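Local coordinates for protein aldose-aldose oxidoreductase (Caulobacter crescentus, PDB 5A04) that probably oxidises one aldose sugar while reducing another, using a tightly held NADP(H) cofactor that is recycled in place, at residues A[34-45]-A[52-62]; A[7-18]-A[73-81]. All coordinates share one frame; numbering follows the deposited sequence.

Contact 1: residues A[34-45]-A[52-62]; sequences LAALVSGTPEKL and YGIPETHRYSY. With NDP (NADPH dihydro-nicotinamide-adenine-dinucleotide phosphate), chain G.
One face of the Tyr62 ring is laid over the backbone at Ser39 and Gly40: Ser39 C sits above the ring centre, and Gly40 N lies 3.3 Å from Tyr62 CE2, toward the rim. The Tyr60 ring instead meets Leu37 O and Ala36 CB at its edge, and the His58 ring likewise turns its edge to Ala35 O, 3.2 Å from His58 CD2. The Arg59 guanidinium has Leu45 O over one face and Glu56 CG over the other, while in its own plane NE and NH2 both grip Ile54 O, from opposite faces of that carbonyl, with NE 2.7 Å from Ile54 O. An alanine in place of Arg59 has neither donor, which would probably leave Ile54 O without its side-chain mates and the loop at 54-58 less firmly fixed. Three backbone bonds join the parallel strands: Leu37 N to His58 O, Tyr60 N to Leu37 O (2.8 Å) and Ser39 N to Tyr60 O. Ile54 spreads its branches over Leu34 and Leu37, with CG1 4.0 Å from Leu37 CD1. Ser39 OG, anti to its own N (chi1 -178°), reaches the 2'-phosphate of NADPH, which Gly40 N, Thr41 OG1 and Lys44 NZ (2.7 Å to NDP O2X) also bind. The pair closes a beta-alpha-beta unit: helix 42-52 links strand 32-38 to edge strand 59-60, and strand 7-12 flanks strand 32-38 on its other side.

Contact 2: residues A[7-18]-A[73-81]; sequences LGYAILGLGYYA and DVDIVYVIT. With NDP (NADPH dihydro-nicotinamide-adenine-dinucleotide phosphate), chain G.
The first strand and glycine-rich turn of the Rossmann fold meet the fourth strand here, Tyr9 beside Ile76 and Ile11 beside Tyr78. Strands 7-12 and 76-79 run parallel, their axes 4.6 Å apart at closest and 29° from aligned. Backbone bonds zip them from Ile76 N to Gly8 O through to Ile80 N to Leu12 O; Gly8 O also accepts from Asp75 N. At the start Asp75 OD2 takes Gly8 N through its anti lone pair, nearly straight at 174° and 2.9 Å long. A side chain at Gly8 would run into Asp73 O. Ile76 covers one face of the Tyr9 ring, a CH-pi contact with CG2 4.0 Å from the ring centroid, and Tyr78 CB meets the ring edge; Tyr9 OH bonds Leu297 O. On the other face of the sheet Ala10 and Leu12 pack on Val74 and Val77, and Leu12 CD2 reaches Thr81 CG2 at 3.5 Å. Ile80 CD1 lies over the Tyr78 ring and also touches Ala18 CB, 3.9 Å away, while Tyr78 OH bonds Glu103. The Tyr17 ring lies with one face over the nicotinamide, NDP C3N above its centre, and with Ile80 CG2 at its edge; Tyr17 CG is anti to the backbone N (chi1 -167°), which sends the ring toward the cofactor. Leu14 N binds NDP O3X (2.8 Å), and Tyr16 N and Tyr17 N each hold a diphosphate oxygen, O2A and O1N. Amides of a strand-turn-helix gripping the diphosphate, with Gly13, Gly15 and Ala18 fitting a GxGxxA pattern, are characteristic of the Rossmann dinucleotide-binding fold.

How the contacts relate
Both contacts belong to one parallel sheet, in which strands 32-38 and 7-12 are neighbours, and their centres lie 10 Å apart. Contact 1 is nested within the chain loop that contact 2 closes. They are stitched directly: Ala35 N lies 2.8 Å from Tyr9 O, and His58 NE2 2.8 Å from Asp73 OD2, both probable hydrogen bonds, while Tyr62 OH packs 3.5 Å from Gly13 CA. At the C-terminal ends of the strands they share NADPH: contact 1 holds its 2'-phosphate, to which contact 2 adds a backbone amide, and contact 2 supports the diphosphate and nicotinamide. The Tyr17 side chain is about 6 Å from the bound glucose, so contact 2 lies nearer the sugar site.

Contact 1: residues A[34-45]-A[52-62]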
loop_
_atom_site.group_PDB
_atom_site.type_symbol
_atom_site.label_atom_id
_atom_site.label_comp_id
_atom_site.label_asym_id
_atom_site.label_seq_id
_atom_site.Cartn_x
_atom_site.Cartn_y
_atom_site.Cartn_z
ATOM N N LEU A 34 12.568 13.885 35.469
ATOM C CA LEU A 34 11.276 13.540 36.024
ATOM C C LEU A 34 11.103 14.250 37.373
ATOM O O LEU A 34 11.896 14.040 38.290
ATOM C CB LEU A 34 11.173 12.020 36.169
ATOM C CG LEU A 34 9.867 11.514 36.768
ATOM C CD1 LEU A 34 8.706 11.962 35.890
ATOM C CD2 LEU A 34 9.913 9.998 36.905
ATOM N N ALA A 35 10.078 15.090 37.491
ATOM C CA ALA A 35 9.922 15.936 38.675
ATOM C C ALA A 35 8.651 15.644 39.469
ATOM O O ALA A 35 8.597 15.887 40.678
ATOM C CB ALA A 35 9.957 17.410 38.271
ATOM N N ALA A 36 7.623 15.134 38.801
ATOM C CA ALA A 36 6.339 14.932 39.474
ATOM C C ALA A 36 5.498 13.864 38.787
ATOM O O ALA A 36 5.724 13.529 37.619
ATOM C CB ALA A 36 5.566 16.254 39.551
ATOM N N LEU A 37 4.527 13.332 39.531
ATOM C CA LEU A 37 3.611 12.322 39.033
ATOM C C LEU A 37 2.170 12.764 39.266
ATOM O O LEU A 37 1.841 13.306 40.330
ATOM C CB LEU A 37 3.850 10.977 39.726
ATOM C CG LEU A 37 5.260 10.410 39.546
ATOM C CD1 LEU A 37 5.444 9.243 40.504
ATOM C CD2 LEU A 37 5.478 9.974 38.114
ATOM N N VAL A 38 1.321 12.537 38.268
ATOM C CA VAL A 38 -0.105 12.838 38.387
ATOM C C VAL A 38 -0.902 11.611 37.980
ATOM O O VAL A 38 -0.742 11.109 36.870
ATOM C CB VAL A 38 -0.511 14.030 37.509
ATOM C CG1 VAL A 38 -1.953 14.440 37.822
ATOM C CG2 VAL A 38 0.431 15.190 37.718
ATOM N N SER A 39 -1.746 11.115 38.886
ATOM C CA SER A 39 -2.425 9.840 38.687
ATOM C C SER A 39 -3.779 9.793 39.372
ATOM O O SER A 39 -3.950 10.365 40.444
ATOM C CB SER A 39 -1.569 8.679 39.220
ATOM O OG SER A 39 -2.221 7.433 38.988
ATOM N N GLY A 40 -4.720 9.074 38.764
ATOM C CA GLY A 40 -6.006 8.801 39.396
ATOM C C GLY A 40 -5.990 7.532 40.242
ATOM O O GLY A 40 -7.013 7.109 40.781
ATOM N N THR A 41 -4.818 6.916 40.356
ATOM C CA THR A 41 -4.668 5.680 41.127
ATOM C C THR A 41 -3.642 5.869 42.236
ATOM O O THR A 41 -2.436 5.887 41.968
ATOM C CB THR A 41 -4.216 4.505 40.239
ATOM O OG1 THR A 41 -5.143 4.331 39.163
ATOM C CG2 THR A 41 -4.137 3.212 41.064
ATOM N N PRO A 42 -4.110 6.029 43.487
ATOM C CA PRO A 42 -3.189 6.345 44.587
ATOM C C PRO A 42 -2.039 5.346 44.713
ATOM O O PRO A 42 -0.912 5.758 45.009
ATOM C CB PRO A 42 -4.102 6.313 45.821
ATOM C CG PRO A 42 -5.437 6.704 45.281
ATOM C CD PRO A 42 -5.520 6.067 43.921
ATOM N N GLU A 43 -2.305 4.070 44.460
ATOM C CA GLU A 43 -1.270 3.049 44.600
ATOM C C GLU A 43 -0.143 3.262 43.592
ATOM O O GLU A 43 1.010 2.959 43.879
ATOM C CB GLU A 43 -1.862 1.647 44.446
ATOM C CG GLU A 43 -0.853 0.517 44.669
ATOM C CD GLU A 43 -0.140 0.614 46.018
ATOM O OE1 GLU A 43 -0.795 0.976 47.025
ATOM O OE2 GLU A 43 1.084 0.334 46.066
ATOM N N LYS A 44 -0.470 3.800 42.420
ATOM C CA LYS A 44 0.556 4.085 41.412
ATOM C C LYS A 44 1.473 5.229 41.846
ATOM O O LYS A 44 2.672 5.217 41.575
ATOM C CB LYS A 44 -0.089 4.424 40.062
ATOM C CG LYS A 44 -0.685 3.236 39.338
ATOM C CD LYS A 44 -1.205 3.658 37.964
ATOM C CE LYS A 44 -2.039 2.572 37.336
ATOM N NZ LYS A 44 -2.604 3.015 36.017
ATOM N N LEU A 45 0.906 6.227 42.512
ATOM C CA LEU A 45 1.714 7.327 43.012
ATOM C C LEU A 45 2.727 6.808 44.035
ATOM O O LEU A 45 3.875 7.251 44.072
ATOM C CB LEU A 45 0.830 8.408 43.636
ATOM C CG LEU A 45 -0.056 9.173 42.655
ATOM C CD1 LEU A 45 -1.018 10.086 43.430
ATOM C CD2 LEU A 45 0.812 9.992 41.702
ATOM N N TYR A 52 11.037 6.095 41.619
ATOM C CA TYR A 52 11.741 7.180 40.948
ATOM C C TYR A 52 12.189 8.308 41.874
ATOM O O TYR A 52 12.758 9.297 41.417
ATOM C CB TYR A 52 10.865 7.752 39.820
ATOM C CG TYR A 52 10.821 6.853 38.612
ATOM C CD1 TYR A 52 11.778 6.968 37.606
ATOM C CD2 TYR A 52 9.851 5.861 38.487
ATOM C CE1 TYR A 52 11.758 6.140 36.495
ATOM C CE2 TYR A 52 9.827 5.022 37.375
ATOM C CZ TYR A 52 10.794 5.167 36.387
ATOM O OH TYR A 52 10.783 4.346 35.281
ATOM N N GLY A 53 11.965 8.153 43.174
ATOM C CA GLY A 53 12.439 9.143 44.132
ATOM C C GLY A 53 11.682 10.457 44.040
ATOM O O GLY A 53 12.264 11.539 44.170
ATOM N N ILE A 54 10.381 10.354 43.790
ATOM C CA ILE A 54 9.502 11.517 43.718
ATOM C C ILE A 54 8.824 11.719 45.062
ATOM O O ILE A 54 8.019 10.878 45.471
ATOM C CB ILE A 54 8.411 11.347 42.630
ATOM C CG1 ILE A 54 9.026 10.901 41.301
ATOM C CG2 ILE A 54 7.603 12.649 42.487
ATOM C CD1 ILE A 54 10.052 11.848 40.745
ATOM N N PRO A 55 9.153 12.818 45.764
ATOM C CA PRO A 55 8.582 13.013 47.104
ATOM C C PRO A 55 7.064 13.197 47.056
ATOM O O PRO A 55 6.530 13.579 46.010
ATOM C CB PRO A 55 9.278 14.285 47.611
ATOM C CG PRO A 55 9.738 14.991 46.399
ATOM C CD PRO A 55 10.034 13.927 45.364
ATOM N N GLU A 56 6.392 12.922 48.171
ATOM C CA GLU A 56 4.937 13.041 48.262
ATOM C C GLU A 56 4.417 14.433 47.901
ATOM O O GLU A 56 3.298 14.573 47.406
ATOM C CB GLU A 56 4.467 12.663 49.673
ATOM C CG GLU A 56 4.652 11.186 49.979
ATOM C CD GLU A 56 3.923 10.743 51.231
ATOM O OE1 GLU A 56 4.432 11.009 52.339
ATOM O OE2 GLU A 56 2.842 10.127 51.103
ATOM N N THR A 57 5.233 15.452 48.141
ATOM C CA THR A 57 4.895 16.823 47.771
ATOM C C THR A 57 4.769 16.998 46.255
ATOM O O THR A 57 4.197 17.980 45.784
ATOM C CB THR A 57 5.952 17.810 48.270
ATOM O OG1 THR A 57 7.242 17.409 47.788
ATOM C CG2 THR A 57 5.976 17.852 49.801
ATOM N N HIS A 58 5.335 16.056 45.504
ATOM C CA HIS A 58 5.350 16.140 44.041
ATOM C C HIS A 58 4.481 15.056 43.414
ATOM O O HIS A 58 4.643 14.713 42.236
ATOM C CB HIS A 58 6.788 16.044 43.513
ATOM C CG HIS A 58 7.639 17.232 43.840
ATOM N ND1 HIS A 58 7.740 17.750 45.117
ATOM C CD2 HIS A 58 8.433 18.004 43.058
ATOM C CE1 HIS A 58 8.556 18.789 45.103
ATOM N NE2 HIS A 58 8.996 18.960 43.869
ATOM N N ARG A 59 3.566 14.514 44.209
ATOM C CA ARG A 59 2.608 13.514 43.738
ATOM C C ARG A 59 1.209 14.117 43.788
ATOM O O ARG A 59 0.797 14.637 44.823
ATOM C CB ARG A 59 2.667 12.248 44.597
ATOM C CG ARG A 59 4.047 11.597 44.624
ATOM C CD ARG A 59 4.076 10.415 45.580
ATOM N NE ARG A 59 5.444 10.061 45.951
ATOM C CZ ARG A 59 5.755 9.073 46.790
ATOM N NH1 ARG A 59 4.795 8.335 47.332
ATOM N NH2 ARG A 59 7.028 8.812 47.075
ATOM N N TYR A 60 0.483 14.040 42.675
ATOM C CA TYR A 60 -0.836 14.663 42.571
ATOM C C TYR A 60 -1.885 13.660 42.114
ATOM O O TYR A 60 -1.598 12.786 41.304
ATOM C CB TYR A 60 -0.803 15.835 41.589
ATOM C CG TYR A 60 0.167 16.923 41.962
ATOM C CD1 TYR A 60 1.510 16.815 41.637
ATOM C CD2 TYR A 60 -0.262 18.066 42.634
ATOM C CE1 TYR A 60 2.412 17.804 41.980
ATOM C CE2 TYR A 60 0.634 19.070 42.977
ATOM C CZ TYR A 60 1.972 18.929 42.647
ATOM O OH TYR A 60 2.878 19.915 42.969
ATOM N N SER A 61 -3.100 13.785 42.643
ATOM C CA SER A 61 -4.249 13.099 42.067
ATOM C C SER A 61 -4.835 13.984 40.965
ATOM O O SER A 61 -4.410 15.119 40.795
ATOM C CB SER A 61 -5.301 12.807 43.130
ATOM O OG SER A 61 -5.904 14.023 43.548
ATOM N N TYR A 62 -5.815 13.485 40.223
ATOM C CA TYR A 62 -6.492 14.363 39.269
ATOM C C TYR A 62 -7.293 15.440 40.013
ATOM O O TYR A 62 -7.545 16.516 39.473
ATOM C CB TYR A 62 -7.408 13.569 38.334
ATOM C CG TYR A 62 -6.679 12.570 37.461
ATOM C CD1 TYR A 62 -5.407 12.835 36.982
ATOM C CD2 TYR A 62 -7.264 11.354 37.140
ATOM C CE1 TYR A 62 -4.738 11.920 36.194
ATOM C CE2 TYR A 62 -6.601 10.427 36.349
ATOM C CZ TYR A 62 -5.335 10.719 35.888
ATOM O OH TYR A 62 -4.675 9.801 35.101
HETATM P PA NDP G . -3.244 2.963 29.183
HETATM O O1A NDP G . -4.673 2.551 29.246
HETATM O O2A NDP G . -2.179 1.906 29.271
HETATM O O5B NDP G . -2.923 4.094 30.333
HETATM C C5B NDP G . -3.905 5.090 30.281
HETATM C C4B NDP G . -3.820 5.802 31.639
HETATM O O4B NDP G . -4.550 7.030 31.616
HETATM C C3B NDP G . -4.458 4.916 32.734
HETATM O O3B NDP G . -3.537 4.012 33.257
HETATM C C2B NDP G . -4.753 5.967 33.811
HETATM O O2B NDP G . -3.692 6.292 34.499
HETATM C C1B NDP G . -5.081 7.233 32.910
HETATM N N9A NDP G . -6.520 7.498 32.822
HETATM C C8A NDP G . -7.184 8.649 33.233
HETATM N N7A NDP G . -8.517 8.584 33.045
HETATM C C5A NDP G . -8.727 7.322 32.482
HETATM C C6A NDP G . -9.894 6.661 32.054
HETATM N N6A NDP G . -11.120 7.279 32.163
HETATM N N1A NDP G . -9.849 5.401 31.522
HETATM C C2A NDP G . -8.581 4.848 31.443
HETATM N N3A NDP G . -7.394 5.351 31.799
HETATM C C4A NDP G . -7.491 6.619 32.334
HETATM O O3 NDP G . -3.202 3.713 27.703
HETATM P PN NDP G . -1.736 3.883 27.015
HETATM O O1N NDP G . -0.719 4.431 27.931
HETATM O O2N NDP G . -1.459 2.840 25.956
HETATM O O5D NDP G . -2.115 5.233 25.953
HETATM C C5D NDP G . -2.351 6.429 26.642
HETATM C C4D NDP G . -2.101 7.588 25.636
HETATM O O4D NDP G . -0.759 7.435 25.082
HETATM C C3D NDP G . -3.080 7.511 24.405
HETATM O O3D NDP G . -3.395 8.841 23.952
HETATM C C2D NDP G . -2.253 6.807 23.339
HETATM O O2D NDP G . -2.600 7.221 22.029
HETATM C C1D NDP G . -0.824 7.361 23.676
HETATM N N1N NDP G . 0.202 6.398 23.269
HETATM C C2N NDP G . 1.255 6.807 22.466
HETATM C C3N NDP G . 2.218 5.903 22.118
HETATM C C7N NDP G . 3.329 6.329 21.267
HETATM O O7N NDP G . 4.139 5.517 20.783
HETATM N N7N NDP G . 3.492 7.685 20.998
HETATM C C4N NDP G . 2.183 4.483 22.566
HETATM C C5N NDP G . 1.006 4.141 23.377
HETATM C C6N NDP G . 0.096 5.057 23.701
HETATM P P2B NDP G . -3.875 6.532 36.196
HETATM O O1X NDP G . -4.999 7.543 36.210
HETATM O O2X NDP G . -4.224 5.134 36.603
HETATM O O3X NDP G . -2.494 7.045 36.600
#

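Contact 2: residues A[7-18]-A[73-81]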
loop_
_atom_site.group_PDB
_atom_site.type_symbol
_atom_site.label_atom_id
_atom_site.label_comp_id
_atom_site.label_asym_id
_atom_site.label_seq_id
_atom_site.Cartn_x
_atom_site.Cartn_y
_atom_site.Cartn_z
ATOM N N LEU A 7 14.833 20.738 32.583
ATOM C CA LEU A 7 13.474 21.147 32.901
ATOM C C LEU A 7 12.728 19.976 33.516
ATOM O O LEU A 7 12.981 18.830 33.159
ATOM C CB LEU A 7 12.752 21.657 31.656
ATOM C CG LEU A 7 13.382 22.924 31.077
ATOM C CD1 LEU A 7 12.423 23.558 30.095
ATOM C CD2 LEU A 7 13.754 23.910 32.186
ATOM N N GLY A 8 11.808 20.263 34.433
ATOM C CA GLY A 8 11.119 19.211 35.163
ATOM C C GLY A 8 9.799 18.788 34.531
ATOM O O GLY A 8 8.942 19.617 34.258
ATOM N N TYR A 9 9.647 17.487 34.303
ATOM C CA TYR A 9 8.402 16.920 33.778
ATOM C C TYR A 9 7.483 16.386 34.874
ATOM O O TYR A 9 7.932 15.663 35.770
ATOM C CB TYR A 9 8.713 15.764 32.817
ATOM C CG TYR A 9 8.969 16.147 31.388
ATOM C CD1 TYR A 9 10.187 16.699 30.987
ATOM C CD2 TYR A 9 8.006 15.898 30.419
ATOM C CE1 TYR A 9 10.411 17.040 29.658
ATOM C CE2 TYR A 9 8.212 16.225 29.102
ATOM C CZ TYR A 9 9.407 16.789 28.714
ATOM O OH TYR A 9 9.590 17.102 27.379
ATOM N N ALA A 10 6.197 16.722 34.790
ATOM C CA ALA A 10 5.165 15.976 35.482
ATOM C C ALA A 10 4.549 15.000 34.483
ATOM O O ALA A 10 4.090 15.414 33.426
ATOM C CB ALA A 10 4.087 16.924 36.062
ATOM N N ILE A 11 4.573 13.709 34.795
ATOM C CA ILE A 11 3.938 12.712 33.937
ATOM C C ILE A 11 2.511 12.485 34.430
ATOM O O ILE A 11 2.284 12.173 35.607
ATOM C CB ILE A 11 4.728 11.381 33.920
ATOM C CG1 ILE A 11 6.179 11.626 33.474
ATOM C CG2 ILE A 11 4.056 10.366 32.993
ATOM C CD1 ILE A 11 6.324 12.269 32.097
ATOM N N LEU A 12 1.542 12.678 33.536
ATOM C CA LEU A 12 0.139 12.628 33.917
ATOM C C LEU A 12 -0.547 11.475 33.190
ATOM O O LEU A 12 -0.613 11.463 31.961
ATOM C CB LEU A 12 -0.538 13.976 33.605
ATOM C CG LEU A 12 -1.966 14.189 34.129
ATOM C CD1 LEU A 12 -2.246 15.697 34.247
ATOM C CD2 LEU A 12 -2.990 13.550 33.209
ATOM N N GLY A 13 -1.056 10.517 33.963
ATOM C CA GLY A 13 -1.684 9.312 33.426
ATOM C C GLY A 13 -0.688 8.166 33.413
ATOM O O GLY A 13 0.008 7.957 32.421
ATOM N N LEU A 14 -0.607 7.429 34.518
ATOM C CA LEU A 14 0.456 6.432 34.691
ATOM C C LEU A 14 0.026 5.056 34.153
ATOM O O LEU A 14 -0.085 4.056 34.890
ATOM C CB LEU A 14 0.873 6.362 36.166
ATOM C CG LEU A 14 1.317 7.706 36.776
ATOM C CD1 LEU A 14 1.812 7.553 38.217
ATOM C CD2 LEU A 14 2.391 8.408 35.915
ATOM N N GLY A 15 -0.210 5.017 32.846
ATOM C CA GLY A 15 -0.569 3.789 32.163
ATOM C C GLY A 15 0.623 3.151 31.484
ATOM O O GLY A 15 1.763 3.417 31.853
ATOM N N TYR A 16 0.359 2.288 30.502
ATOM C CA TYR A 16 1.421 1.534 29.837
ATOM C C TYR A 16 2.492 2.420 29.218
ATOM O O TYR A 16 3.674 2.256 29.488
ATOM C CB TYR A 16 0.838 0.632 28.754
ATOM C CG TYR A 16 1.917 -0.059 27.958
ATOM C CD1 TYR A 16 2.578 -1.156 28.477
ATOM C CD2 TYR A 16 2.294 0.407 26.701
ATOM C CE1 TYR A 16 3.582 -1.793 27.764
ATOM C CE2 TYR A 16 3.296 -0.225 25.978
ATOM C CZ TYR A 16 3.930 -1.324 26.517
ATOM O OH TYR A 16 4.931 -1.958 25.805
ATOM N N TYR A 17 2.093 3.362 28.373
ATOM C CA TYR A 17 3.107 4.139 27.665
ATOM C C TYR A 17 3.918 4.988 28.636
ATOM O O TYR A 17 5.154 5.064 28.544
ATOM C CB TYR A 17 2.460 5.021 26.593
ATOM C CG TYR A 17 3.462 5.607 25.622
ATOM C CD1 TYR A 17 4.238 4.781 24.819
ATOM C CD2 TYR A 17 3.617 6.982 25.497
ATOM C CE1 TYR A 17 5.142 5.315 23.902
ATOM C CE2 TYR A 17 4.522 7.528 24.593
ATOM C CZ TYR A 17 5.283 6.682 23.805
ATOM O OH TYR A 17 6.178 7.219 22.921
ATOM N N ALA A 18 3.223 5.604 29.586
ATOM C CA ALA A 18 3.893 6.435 30.588
ATOM C C ALA A 18 4.922 5.632 31.378
ATOM O O ALA A 18 6.068 6.049 31.493
ATOM C CB ALA A 18 2.881 7.050 31.552
ATOM N N ASP A 73 9.285 23.188 40.548
ATOM C CA ASP A 73 10.104 22.112 39.989
ATOM C C ASP A 73 9.472 21.532 38.731
ATOM O O ASP A 73 10.113 20.758 38.019
ATOM C CB ASP A 73 10.315 20.985 40.999
ATOM C CG ASP A 73 11.142 21.420 42.196
ATOM O OD1 ASP A 73 11.936 22.371 42.046
ATOM O OD2 ASP A 73 10.984 20.818 43.276
ATOM N N VAL A 74 8.213 21.886 38.475
ATOM C CA VAL A 74 7.520 21.376 37.292
ATOM C C VAL A 74 7.440 22.456 36.222
ATOM O O VAL A 74 6.826 23.509 36.427
ATOM C CB VAL A 74 6.112 20.873 37.631
ATOM C CG1 VAL A 74 5.370 20.443 36.347
ATOM C CG2 VAL A 74 6.195 19.725 38.631
ATOM N N ASP A 75 8.091 22.198 35.091
ATOM C CA ASP A 75 8.034 23.097 33.944
ATOM C C ASP A 75 7.051 22.616 32.879
ATOM O O ASP A 75 6.429 23.419 32.188
ATOM C CB ASP A 75 9.418 23.245 33.321
ATOM C CG ASP A 75 10.420 23.824 34.291
ATOM O OD1 ASP A 75 10.359 25.052 34.533
ATOM O OD2 ASP A 75 11.251 23.054 34.816
ATOM N N ILE A 76 6.935 21.299 32.755
ATOM C CA ILE A 76 6.193 20.661 31.665
ATOM C C ILE A 76 5.275 19.594 32.219
ATOM O O ILE A 76 5.672 18.840 33.102
ATOM C CB ILE A 76 7.145 19.989 30.631
ATOM C CG1 ILE A 76 8.084 21.018 30.001
ATOM C CG2 ILE A 76 6.342 19.248 29.565
ATOM C CD1 ILE A 76 9.366 20.397 29.412
ATOM N N VAL A 77 4.051 19.526 31.705
ATOM C CA VAL A 77 3.167 18.401 31.982
ATOM C C VAL A 77 3.045 17.552 30.713
ATOM O O VAL A 77 2.760 18.080 29.629
ATOM C CB VAL A 77 1.766 18.863 32.426
ATOM C CG1 VAL A 77 0.844 17.664 32.609
ATOM C CG2 VAL A 77 1.847 19.702 33.710
ATOM N N TYR A 78 3.263 16.250 30.853
ATOM C CA TYR A 78 3.161 15.325 29.731
ATOM C C TYR A 78 1.879 14.528 29.937
ATOM O O TYR A 78 1.778 13.715 30.851
ATOM C CB TYR A 78 4.412 14.431 29.670
ATOM C CG TYR A 78 4.607 13.579 28.424
ATOM C CD1 TYR A 78 3.589 13.404 27.488
ATOM C CD2 TYR A 78 5.827 12.937 28.197
ATOM C CE1 TYR A 78 3.780 12.607 26.369
ATOM C CE2 TYR A 78 6.030 12.138 27.080
ATOM C CZ TYR A 78 5.004 11.980 26.168
ATOM O OH TYR A 78 5.203 11.191 25.060
ATOM N N VAL A 79 0.886 14.810 29.099
ATOM C CA VAL A 79 -0.417 14.169 29.185
ATOM C C VAL A 79 -0.457 12.862 28.390
ATOM O O VAL A 79 -0.327 12.872 27.161
ATOM C CB VAL A 79 -1.513 15.117 28.666
ATOM C CG1 VAL A 79 -2.875 14.419 28.704
ATOM C CG2 VAL A 79 -1.523 16.411 29.494
ATOM N N ILE A 80 -0.634 11.747 29.104
ATOM C CA ILE A 80 -0.561 10.412 28.513
ATOM C C ILE A 80 -1.801 9.613 28.939
ATOM O O ILE A 80 -1.725 8.494 29.467
ATOM C CB ILE A 80 0.764 9.685 28.918
ATOM C CG1 ILE A 80 1.945 10.667 28.839
ATOM C CG2 ILE A 80 1.019 8.482 28.017
ATOM C CD1 ILE A 80 3.355 10.034 29.055
ATOM N N THR A 81 -2.958 10.203 28.662
ATOM C CA THR A 81 -4.257 9.638 29.024
ATOM C C THR A 81 -5.004 9.143 27.786
ATOM O O THR A 81 -4.553 9.378 26.678
ATOM C CB THR A 81 -5.114 10.706 29.702
ATOM O OG1 THR A 81 -5.362 11.742 28.743
ATOM C CG2 THR A 81 -4.372 11.294 30.905
HETATM P PA NDP G . -3.244 2.963 29.183
HETATM O O1A NDP G . -4.673 2.551 29.246
HETATM O O2A NDP G . -2.179 1.906 29.271
HETATM O O5B NDP G . -2.923 4.094 30.333
HETATM C C5B NDP G . -3.905 5.090 30.281
HETATM C C4B NDP G . -3.820 5.802 31.639
HETATM O O4B NDP G . -4.550 7.030 31.616
HETATM C C3B NDP G . -4.458 4.916 32.734
HETATM O O3B NDP G . -3.537 4.012 33.257
HETATM C C2B NDP G . -4.753 5.967 33.811
HETATM O O2B NDP G . -3.692 6.292 34.499
HETATM C C1B NDP G . -5.081 7.233 32.910
HETATM N N9A NDP G . -6.520 7.498 32.822
HETATM C C8A NDP G . -7.184 8.649 33.233
HETATM N N7A NDP G . -8.517 8.584 33.045
HETATM C C5A NDP G . -8.727 7.322 32.482
HETATM C C6A NDP G . -9.894 6.661 32.054
HETATM N N6A NDP G . -11.120 7.279 32.163
HETATM N N1A NDP G . -9.849 5.401 31.522
HETATM C C2A NDP G . -8.581 4.848 31.443
HETATM N N3A NDP G . -7.394 5.351 31.799
HETATM C C4A NDP G . -7.491 6.619 32.334
HETATM O O3 NDP G . -3.202 3.713 27.703
HETATM P PN NDP G . -1.736 3.883 27.015
HETATM O O1N NDP G . -0.719 4.431 27.931
HETATM O O2N NDP G . -1.459 2.840 25.956
HETATM O O5D NDP G . -2.115 5.233 25.953
HETATM C C5D NDP G . -2.351 6.429 26.642
HETATM C C4D NDP G . -2.101 7.588 25.636
HETATM O O4D NDP G . -0.759 7.435 25.082
HETATM C C3D NDP G . -3.080 7.511 24.405
HETATM O O3D NDP G . -3.395 8.841 23.952
HETATM C C2D NDP G . -2.253 6.807 23.339
HETATM O O2D NDP G . -2.600 7.221 22.029
HETATM C C1D NDP G . -0.824 7.361 23.676
HETATM N N1N NDP G . 0.202 6.398 23.269
HETATM C C2N NDP G . 1.255 6.807 22.466
HETATM C C3N NDP G . 2.218 5.903 22.118
HETATM C C7N NDP G . 3.329 6.329 21.267
HETATM O O7N NDP G . 4.139 5.517 20.783
HETATM N N7N NDP G . 3.492 7.685 20.998
HETATM C C4N NDP G . 2.183 4.483 22.566
HETATM C C5N NDP G . 1.006 4.141 23.377
HETATM C C6N NDP G . 0.096 5.057 23.701
HETATM P P2B NDP G . -3.875 6.532 36.196
HETATM O O1X NDP G . -4.999 7.543 36.210
HETATM O O2X NDP G . -4.224 5.134 36.603
HETATM O O3X NDP G . -2.494 7.045 36.600
#